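Local coordinates for protein GNA33 (Neisseria gonorrhoeae FA 1090, PDB 2G5D) that probably cleaves the beta-1,4-glycosidic linkage between N-acetylmuramic acid and N-acetylglucosamine in peptidoglycan, leaving a 1,6-anhydro bond in the muramic acid residue, at residues T181-D185 against F202-F207; A25-D29 against N414-P418; Q107-N111 against G381-V385; G37-Y42 against R344-T348. All coordinates share one frame; numbering follows the deposited sequence.

How the contacts relate
Contact 1 stands apart, in the MltA-specific insert, its centre about 43 Å or more from the other three centres; it is a surface contact combining parallel strand pairing with an imidazole–phenyl meeting. The other three gather on the same side of the chain's centre. Contact 2 is also superficial, tying two loops by one amide bond, a water and a long salt bridge. Contacts 3 and 4 are partly buried and about 7 Å apart between centres. They share a pair of neighbouring strands, 103-110 and 40-44, joined where Ala109 O meets Val41 N. Contact 3 packs methyl groups without a hydrogen bond, whereas contact 4 relies on two tyrosine hydroxyls. Pro418 of contact 2 packs on Tyr42 of contact 4.

Contact 1: T181-D185 against F202-F207; sequences THTAD and FEGSRF
His182 sets its side chain across Phe202 at about a right angle, beside the hairpin turn that follows. Its CB begins 3.7 Å from Phe202 CD2. At CG the approach tightens to 3.3 Å from that same Phe202 CD2, which stands over one imidazole face, displaced toward the rim. His182 ND1 faces Phe202 CD2 and CE2, while His182 CD2 is 3.4 Å from Arg206 O. At the tip, NE2 lies 3.2 Å from Gly204 O. Phe202 CB makes a CH-pi contact over the imidazole face, 3.8 Å from its centroid, and the two ring planes are inclined at 35°.

Beside this pair, strand 182-184 runs parallel to 206-209. With chi1 at 69°, Thr183 OG1 sits between its own backbone N and carbonyl carbon, and OG1 and N both donate to Ser205 O at 3.1 Å. The N-H bond is nearly straight (171°), but its donor stands above the carbonyl plane, whereas the hydroxyl lies in it. Phe207 N returns a bond to Thr183 O, and Ala184 CB touches Phe207 CB on the face that also packs on Ile165. The chemistry thus divides: Ser205 O, gripped twice, and the Phe207 N bond together hold the parallel pairing, while the imidazole covers the turn, with Phe202 over one face and carbonyl oxygens near its CD2 and NE2.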
# COMPACT_ATOMS: atom_id res chain seq x y z
N THR A 181 10.55 -34.23 -1.47
CA THR A 181 10.77 -34.70 -0.02
C THR A 181 9.40 -34.75 0.74
O THR A 181 9.16 -35.68 1.55
CB THR A 181 11.78 -33.71 0.75
OG1 THR A 181 12.15 -34.27 2.06
CG2 THR A 181 11.21 -32.25 0.93
N HIS A 182 8.51 -33.76 0.46
CA HIS A 182 7.13 -33.76 1.00
C HIS A 182 6.10 -33.60 -0.13
O HIS A 182 6.38 -32.95 -1.14
CB HIS A 182 6.93 -32.63 2.01
CG HIS A 182 7.60 -32.88 3.33
ND1 HIS A 182 8.96 -32.74 3.52
CD2 HIS A 182 7.08 -33.22 4.54
CE1 HIS A 182 9.25 -33.00 4.79
NE2 HIS A 182 8.13 -33.30 5.42
N THR A 183 4.91 -34.17 0.05
CA THR A 183 3.82 -34.03 -0.93
C THR A 183 2.92 -32.85 -0.60
O THR A 183 2.66 -32.58 0.58
CB THR A 183 2.93 -35.29 -1.00
OG1 THR A 183 2.18 -35.41 0.21
CG2 THR A 183 3.77 -36.56 -1.23
N ALA A 184 2.41 -32.17 -1.63
CA ALA A 184 1.50 -31.04 -1.43
C ALA A 184 0.17 -31.23 -2.15
O ALA A 184 0.14 -31.59 -3.33
CB ALA A 184 2.16 -29.74 -1.86
N ASP A 185 -0.93 -30.99 -1.43
CA ASP A 185 -2.27 -31.11 -2.00
C ASP A 185 -2.82 -29.74 -2.40
O ASP A 185 -3.41 -29.03 -1.58
CB ASP A 185 -3.22 -31.78 -1.00
CG ASP A 185 -4.49 -32.28 -1.66
OD1 ASP A 185 -5.56 -32.24 -1.00
OD2 ASP A 185 -4.44 -32.71 -2.83
N PHE A 202 5.84 -28.12 6.52
CA PHE A 202 6.00 -29.57 6.50
C PHE A 202 5.39 -30.19 7.75
O PHE A 202 5.55 -29.67 8.86
CB PHE A 202 7.48 -29.98 6.40
CG PHE A 202 8.23 -29.35 5.25
CD1 PHE A 202 9.28 -28.47 5.48
CD2 PHE A 202 7.88 -29.64 3.93
CE1 PHE A 202 9.98 -27.89 4.41
CE2 PHE A 202 8.57 -29.07 2.86
CZ PHE A 202 9.63 -28.19 3.10
N GLU A 203 4.67 -31.30 7.57
CA GLU A 203 4.04 -32.02 8.67
C GLU A 203 3.78 -33.45 8.20
O GLU A 203 2.92 -33.67 7.34
CB GLU A 203 2.74 -31.34 9.11
CG GLU A 203 1.92 -32.09 10.17
CD GLU A 203 2.45 -31.92 11.59
OE1 GLU A 203 2.92 -30.81 11.94
OE2 GLU A 203 2.38 -32.89 12.36
N GLY A 204 4.51 -34.40 8.78
CA GLY A 204 4.49 -35.79 8.33
C GLY A 204 5.30 -35.89 7.06
O GLY A 204 6.47 -35.51 7.03
N SER A 205 4.67 -36.39 6.00
CA SER A 205 5.23 -36.31 4.65
C SER A 205 4.31 -35.46 3.78
O SER A 205 4.09 -35.75 2.61
CB SER A 205 5.45 -37.71 4.05
OG SER A 205 4.23 -38.26 3.57
N ARG A 206 3.77 -34.40 4.38
CA ARG A 206 2.85 -33.50 3.70
C ARG A 206 3.30 -32.05 3.74
O ARG A 206 4.08 -31.65 4.62
CB ARG A 206 1.45 -33.61 4.30
CG ARG A 206 0.73 -34.94 4.06
CD ARG A 206 -0.69 -34.81 4.57
NE ARG A 206 -1.56 -35.90 4.11
CZ ARG A 206 -2.88 -35.79 3.97
NH1 ARG A 206 -3.48 -34.64 4.23
NH2 ARG A 206 -3.59 -36.84 3.56
N PHE A 207 2.81 -31.27 2.78
CA PHE A 207 2.92 -29.82 2.78
C PHE A 207 1.50 -29.27 2.84
O PHE A 207 0.72 -29.41 1.89
CB PHE A 207 3.65 -29.34 1.52
CG PHE A 207 4.21 -27.94 1.62
CD1 PHE A 207 3.53 -26.86 1.06
CD2 PHE A 207 5.42 -27.71 2.27
CE1 PHE A 207 4.04 -25.57 1.14
CE2 PHE A 207 5.94 -26.42 2.36
CZ PHE A 207 5.25 -25.35 1.80

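Contact 2: A25-D29 against N414-P418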
# COMPACT_ATOMS: atom_id res chain seq x y z
N ALA A 25 17.36 17.20 -21.23
CA ALA A 25 15.95 16.94 -21.01
C ALA A 25 15.32 15.95 -21.98
O ALA A 25 14.40 15.21 -21.63
CB ALA A 25 15.15 18.23 -20.97
N GLY A 26 15.78 15.92 -23.22
CA GLY A 26 15.06 15.06 -24.17
C GLY A 26 13.74 15.65 -24.62
O GLY A 26 13.19 16.56 -23.99
N ILE A 27 13.22 15.13 -25.72
CA ILE A 27 12.24 15.84 -26.54
C ILE A 27 10.80 15.43 -26.23
O ILE A 27 10.47 14.26 -26.36
CB ILE A 27 12.57 15.63 -28.03
CG1 ILE A 27 13.99 16.14 -28.32
CG2 ILE A 27 11.52 16.31 -28.96
CD1 ILE A 27 14.66 15.45 -29.48
N PRO A 28 9.96 16.38 -25.80
CA PRO A 28 8.58 16.01 -25.44
C PRO A 28 7.69 15.73 -26.66
O PRO A 28 7.83 16.38 -27.70
CB PRO A 28 8.05 17.23 -24.68
CG PRO A 28 9.08 18.29 -24.78
CD PRO A 28 10.22 17.82 -25.61
N ASP A 29 6.82 14.73 -26.53
CA ASP A 29 5.72 14.54 -27.47
C ASP A 29 4.88 15.82 -27.41
O ASP A 29 4.69 16.38 -26.32
CB ASP A 29 4.92 13.30 -27.09
CG ASP A 29 5.73 12.02 -27.27
OD1 ASP A 29 6.16 11.75 -28.40
OD2 ASP A 29 5.96 11.28 -26.30
N ASN A 414 10.33 13.42 -20.67
CA ASN A 414 10.09 13.81 -22.07
C ASN A 414 10.54 12.73 -23.03
O ASN A 414 11.70 12.31 -22.98
CB ASN A 414 10.86 15.07 -22.43
CG ASN A 414 10.50 16.25 -21.58
OD1 ASN A 414 9.38 16.39 -21.11
ND2 ASN A 414 11.45 17.16 -21.43
N GLY A 415 9.64 12.28 -23.92
CA GLY A 415 9.97 11.22 -24.86
C GLY A 415 9.41 9.86 -24.48
O GLY A 415 9.10 9.05 -25.34
N MET A 416 9.27 9.61 -23.18
CA MET A 416 8.70 8.35 -22.72
C MET A 416 7.17 8.40 -22.77
O MET A 416 6.53 9.30 -22.22
CB MET A 416 9.20 8.02 -21.31
CG MET A 416 8.61 6.75 -20.72
SD MET A 416 8.85 6.60 -18.93
CE MET A 416 10.62 6.42 -18.83
N LYS A 417 6.58 7.42 -23.45
CA LYS A 417 5.14 7.37 -23.59
C LYS A 417 4.54 6.54 -22.48
O LYS A 417 5.19 5.64 -21.95
CB LYS A 417 4.75 6.86 -24.99
CG LYS A 417 4.97 7.93 -26.08
CD LYS A 417 4.14 7.69 -27.31
CE LYS A 417 5.00 7.17 -28.45
NZ LYS A 417 5.87 8.24 -28.95
N PRO A 418 3.29 6.84 -22.10
CA PRO A 418 2.58 5.95 -21.21
C PRO A 418 2.25 4.65 -21.97
O PRO A 418 2.30 4.60 -23.20
CB PRO A 418 1.33 6.74 -20.86
CG PRO A 418 1.12 7.63 -22.01
CD PRO A 418 2.45 7.98 -22.52
O HOH W 1 6.81 13.08 -24.19
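Asn414 reaches the backbone around Gly26 because its CG is anti to its carbonyl carbon (chi1 -60°), which swings the amide toward the N-terminal loop. Lys417 gets to Asp29 differently: its chain bends at chi3 (-105°) and again at chi4, curling the ammonium group back to the carboxylate.

The asparagine amide lies alongside the ring of Pro28, the two side chains pointing the same way, with Pro28 CB 3.9 Å from OD1 of Asn414. Its ND2 donates to Gly26 O over 3.2 Å. That bond is bent, with an N-H...O angle of 136°, and the donor stands above the carbonyl plane. Further anchors lie at the end of helix 92-102 and the start of strand 103-110: ND2 also bonds Arg101 O, and OD1 bonds Thr104 OG1, so both ends of the amide are satisfied.

At the other end of the contact a water joins three groups. It accepts from Asp29 N at 2.9 Å and from Gly415 N at 3.0 Å, and donates to Asp29 OD2, again at 2.9 Å. Asp29 OD1 forms a long salt bridge of 3.6 Å with Lys417 NZ, while OD2 rests 3.5 Å from the methylene CG of that lysine. The loops before strand 34-37 and after strand 403-413 are therefore joined through solvent and a loose ion pair as much as by direct bonding, chemistry suited to a surface site.

Contact 3: Q107-N111 against G381-V385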
# COMPACT_ATOMS: atom_id res chain seq x y z
N GLN A 107 -2.67 13.58 -19.65
CA GLN A 107 -4.01 13.48 -19.06
C GLN A 107 -4.60 12.09 -19.32
O GLN A 107 -4.51 11.57 -20.44
CB GLN A 107 -4.92 14.57 -19.61
CG GLN A 107 -6.28 14.54 -18.97
CD GLN A 107 -7.12 15.75 -19.30
OE1 GLN A 107 -7.21 16.15 -20.46
NE2 GLN A 107 -7.75 16.34 -18.27
N VAL A 108 -5.20 11.50 -18.29
CA VAL A 108 -5.63 10.10 -18.33
C VAL A 108 -7.16 9.99 -18.43
O VAL A 108 -7.89 10.56 -17.60
CB VAL A 108 -5.09 9.29 -17.10
CG1 VAL A 108 -5.51 7.80 -17.19
CG2 VAL A 108 -3.55 9.40 -16.99
N ALA A 109 -7.63 9.30 -19.47
CA ALA A 109 -9.04 8.90 -19.53
C ALA A 109 -9.15 7.39 -19.45
O ALA A 109 -8.44 6.66 -20.13
CB ALA A 109 -9.72 9.43 -20.80
N GLY A 110 -10.04 6.92 -18.57
CA GLY A 110 -10.39 5.51 -18.48
C GLY A 110 -11.80 5.28 -18.98
O GLY A 110 -12.78 5.79 -18.42
N ASN A 111 -11.91 4.48 -20.05
CA ASN A 111 -13.20 4.12 -20.62
C ASN A 111 -14.08 5.34 -20.94
O ASN A 111 -15.27 5.38 -20.61
CB ASN A 111 -13.91 3.13 -19.69
CG ASN A 111 -13.11 1.86 -19.48
OD1 ASN A 111 -12.65 1.25 -20.45
ND2 ASN A 111 -12.92 1.47 -18.23
N GLY A 381 -8.08 0.39 -12.46
CA GLY A 381 -8.58 1.40 -13.40
C GLY A 381 -7.58 2.47 -13.78
O GLY A 381 -6.61 2.75 -13.04
N ALA A 382 -7.80 3.07 -14.95
CA ALA A 382 -6.92 4.13 -15.47
C ALA A 382 -6.84 5.38 -14.55
O ALA A 382 -5.73 5.91 -14.31
CB ALA A 382 -7.35 4.52 -16.88
N VAL A 383 -8.00 5.83 -14.08
CA VAL A 383 -8.11 6.95 -13.14
C VAL A 383 -8.56 6.42 -11.78
O VAL A 383 -9.76 6.32 -11.49
CB VAL A 383 -9.07 8.09 -13.65
CG1 VAL A 383 -8.92 9.33 -12.78
CG2 VAL A 383 -8.83 8.44 -15.14
N ARG A 384 -7.59 6.07 -10.94
CA ARG A 384 -7.85 5.41 -9.65
C ARG A 384 -6.65 5.58 -8.73
O ARG A 384 -5.58 5.02 -8.99
CB ARG A 384 -8.21 3.92 -9.87
CG ARG A 384 -8.68 3.14 -8.63
CD ARG A 384 -10.03 3.63 -8.08
NE ARG A 384 -10.31 2.92 -6.84
CZ ARG A 384 -9.99 3.37 -5.64
NH1 ARG A 384 -9.43 4.58 -5.48
NH2 ARG A 384 -10.27 2.62 -4.58
N VAL A 385 -6.82 6.35 -7.65
CA VAL A 385 -5.71 6.64 -6.71
C VAL A 385 -6.03 6.37 -5.23
O VAL A 385 -7.01 6.87 -4.68
CB VAL A 385 -5.18 8.12 -6.86
CG1 VAL A 385 -3.97 8.38 -5.90
CG2 VAL A 385 -4.78 8.41 -8.33
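Val108, Ala382 and Val383 make an apolar contact between strand 103-110, which carries Val108, and the turn leading into strand 384-391, which the two other residues form. Segment 381-385 belongs to the 3D family, of the double-psi beta-barrel clan, so the fold is consistent with such a barrel. The segments bury 176 Å² in all, through methyl groups packed on each other and on backbone, with no hydrogen bond between them.

Ala382 gives up most area here, 53 Å². Its CB points at the strand and meets two carbons, Gly110 CA at 3.6 Å and Val108 CG1 at 3.8 Å. Gly110, with only hydrogens on its alpha carbon, lets the methyl approach the backbone directly. Val108 follows with 48 Å²: CG1, set anti to its backbone N (chi1 -178°), bridges both turn residues, touching Ala382 O at 3.5 Å and Val383 CG2 at 4.0 Å.

Second neighbours extend the apolar cluster. Val408 of strand 403-413 packs on both Val108 and Val383, and Tyr42 and Ala40 of strand 40-44 lie against Val108 and Ala382 respectively. The turn is itself tied to strand 116-129 by a backbone bond between Val383 and Thr117.

Val383 contributes 41 Å² through one branch: its CG2, anti to its carbonyl carbon, presses on the strand backbone, 3.9 Å from Gly110 N and 3.4 Å from Val108 O.

Contact 4: G37-Y42 against R344-T348; sequences GGGAVY and RHYIT
A type I' beta turn from Gly37 to Ala40, closed by a reciprocal pair of backbone bonds between those two residues and with positive phi at Gly38 and Gly39, presents Gly38 O to the hydroxyl of Tyr346. The turn links strands 34-37 and 40-44 in a hairpin, while Tyr346 lies in the loop between strands 339-342 and 352-358.

Tyr346 OH donates to Gly38 O over 2.7 Å. The hydroxyl lies in the carbonyl plane on a lone pair, with a C=O...O angle of 134°. Along the same ring, Gly37 O and Tyr42 OH both sit at the edge, near its plane. Ala40 CB approaches obliquely and touches CD2 of Tyr346 at 3.6 Å. The ring also meets that of Tyr420.

A second hydroxyl answers in the opposite direction. The side chain of Tyr42, its CG anti to the carbonyl carbon (chi1 -51°), reaches from strand 40-44 to donate from OH to Tyr346 O at 2.8 Å. Here too the donor occupies a lone pair in the carbonyl plane, the C=O...O angle narrowing to 115°. Pro418 and Val108 pack against this buried tyrosine.

Each segment thus supplies one phenol donor and one main-chain acceptor. This reciprocal bonding satisfies two carbonyls and holds Tyr346 at both ends, its hydroxyl tied to Gly38 and its main chain to Tyr42, docking the loop of the 3D domain on the N-terminal hairpin.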
# COMPACT_ATOMS: atom_id res chain seq x y z
N GLY A 37 -4.91 2.19 -25.02
CA GLY A 37 -4.80 0.77 -24.73
C GLY A 37 -5.64 0.52 -23.50
O GLY A 37 -5.70 1.36 -22.60
N GLY A 38 -6.34 -0.61 -23.50
CA GLY A 38 -7.09 -1.08 -22.34
C GLY A 38 -8.34 -0.29 -22.01
O GLY A 38 -8.78 -0.31 -20.86
N GLY A 39 -8.90 0.39 -23.02
CA GLY A 39 -9.98 1.39 -22.82
C GLY A 39 -9.47 2.77 -22.38
O GLY A 39 -10.22 3.76 -22.34
N ALA A 40 -8.18 2.84 -22.04
CA ALA A 40 -7.56 4.09 -21.61
C ALA A 40 -6.97 4.91 -22.76
O ALA A 40 -6.48 4.36 -23.77
CB ALA A 40 -6.51 3.85 -20.50
N VAL A 41 -7.05 6.23 -22.60
CA VAL A 41 -6.47 7.17 -23.57
C VAL A 41 -5.63 8.22 -22.82
O VAL A 41 -6.09 8.87 -21.90
CB VAL A 41 -7.55 7.80 -24.52
CG1 VAL A 41 -6.94 8.82 -25.47
CG2 VAL A 41 -8.26 6.72 -25.33
N TYR A 42 -4.37 8.36 -23.22
CA TYR A 42 -3.47 9.34 -22.60
C TYR A 42 -3.20 10.47 -23.58
O TYR A 42 -2.84 10.22 -24.72
CB TYR A 42 -2.15 8.68 -22.24
CG TYR A 42 -2.24 7.38 -21.45
CD1 TYR A 42 -2.35 6.17 -22.10
CD2 TYR A 42 -2.13 7.38 -20.04
CE1 TYR A 42 -2.41 4.97 -21.42
CE2 TYR A 42 -2.18 6.15 -19.33
CZ TYR A 42 -2.31 4.95 -20.04
OH TYR A 42 -2.37 3.73 -19.43
N ARG A 344 -1.07 -0.53 -12.07
CA ARG A 344 0.08 -0.63 -12.96
C ARG A 344 -0.22 -1.09 -14.39
O ARG A 344 0.65 -1.06 -15.26
CB ARG A 344 1.13 -1.56 -12.37
CG ARG A 344 1.91 -0.94 -11.24
CD ARG A 344 3.00 -1.91 -10.81
NE ARG A 344 4.11 -1.84 -11.76
CZ ARG A 344 5.25 -2.49 -11.61
NH1 ARG A 344 5.45 -3.27 -10.56
NH2 ARG A 344 6.21 -2.35 -12.53
N HIS A 345 -1.45 -1.53 -14.63
CA HIS A 345 -1.93 -1.75 -15.98
C HIS A 345 -1.91 -0.44 -16.74
O HIS A 345 -1.81 -0.44 -17.97
CB HIS A 345 -3.36 -2.27 -15.98
CG HIS A 345 -3.50 -3.70 -15.54
ND1 HIS A 345 -2.70 -4.70 -16.04
CD2 HIS A 345 -4.37 -4.29 -14.70
CE1 HIS A 345 -3.06 -5.85 -15.50
NE2 HIS A 345 -4.08 -5.63 -14.68
N TYR A 346 -2.03 0.66 -15.98
CA TYR A 346 -2.31 1.98 -16.54
C TYR A 346 -1.24 3.03 -16.22
O TYR A 346 -0.91 3.86 -17.08
CB TYR A 346 -3.72 2.44 -16.15
CG TYR A 346 -4.81 1.56 -16.78
CD1 TYR A 346 -5.57 0.69 -16.00
CD2 TYR A 346 -5.03 1.56 -18.16
CE1 TYR A 346 -6.55 -0.14 -16.57
CE2 TYR A 346 -6.00 0.74 -18.75
CZ TYR A 346 -6.76 -0.10 -17.95
OH TYR A 346 -7.73 -0.91 -18.50
N ILE A 347 -0.70 2.99 -15.00
CA ILE A 347 0.27 3.99 -14.52
C ILE A 347 1.65 3.38 -14.39
O ILE A 347 1.79 2.28 -13.85
CB ILE A 347 -0.13 4.63 -13.12
CG1 ILE A 347 -1.58 5.17 -13.14
CG2 ILE A 347 0.91 5.69 -12.67
CD1 ILE A 347 -1.91 6.12 -14.28
N THR A 348 2.65 4.08 -14.92
CA THR A 348 4.03 3.65 -14.85
C THR A 348 4.49 3.84 -13.40
O THR A 348 4.30 4.91 -12.82
CB THR A 348 4.92 4.43 -15.86
OG1 THR A 348 4.40 4.24 -17.18
CG2 THR A 348 6.35 3.91 -15.82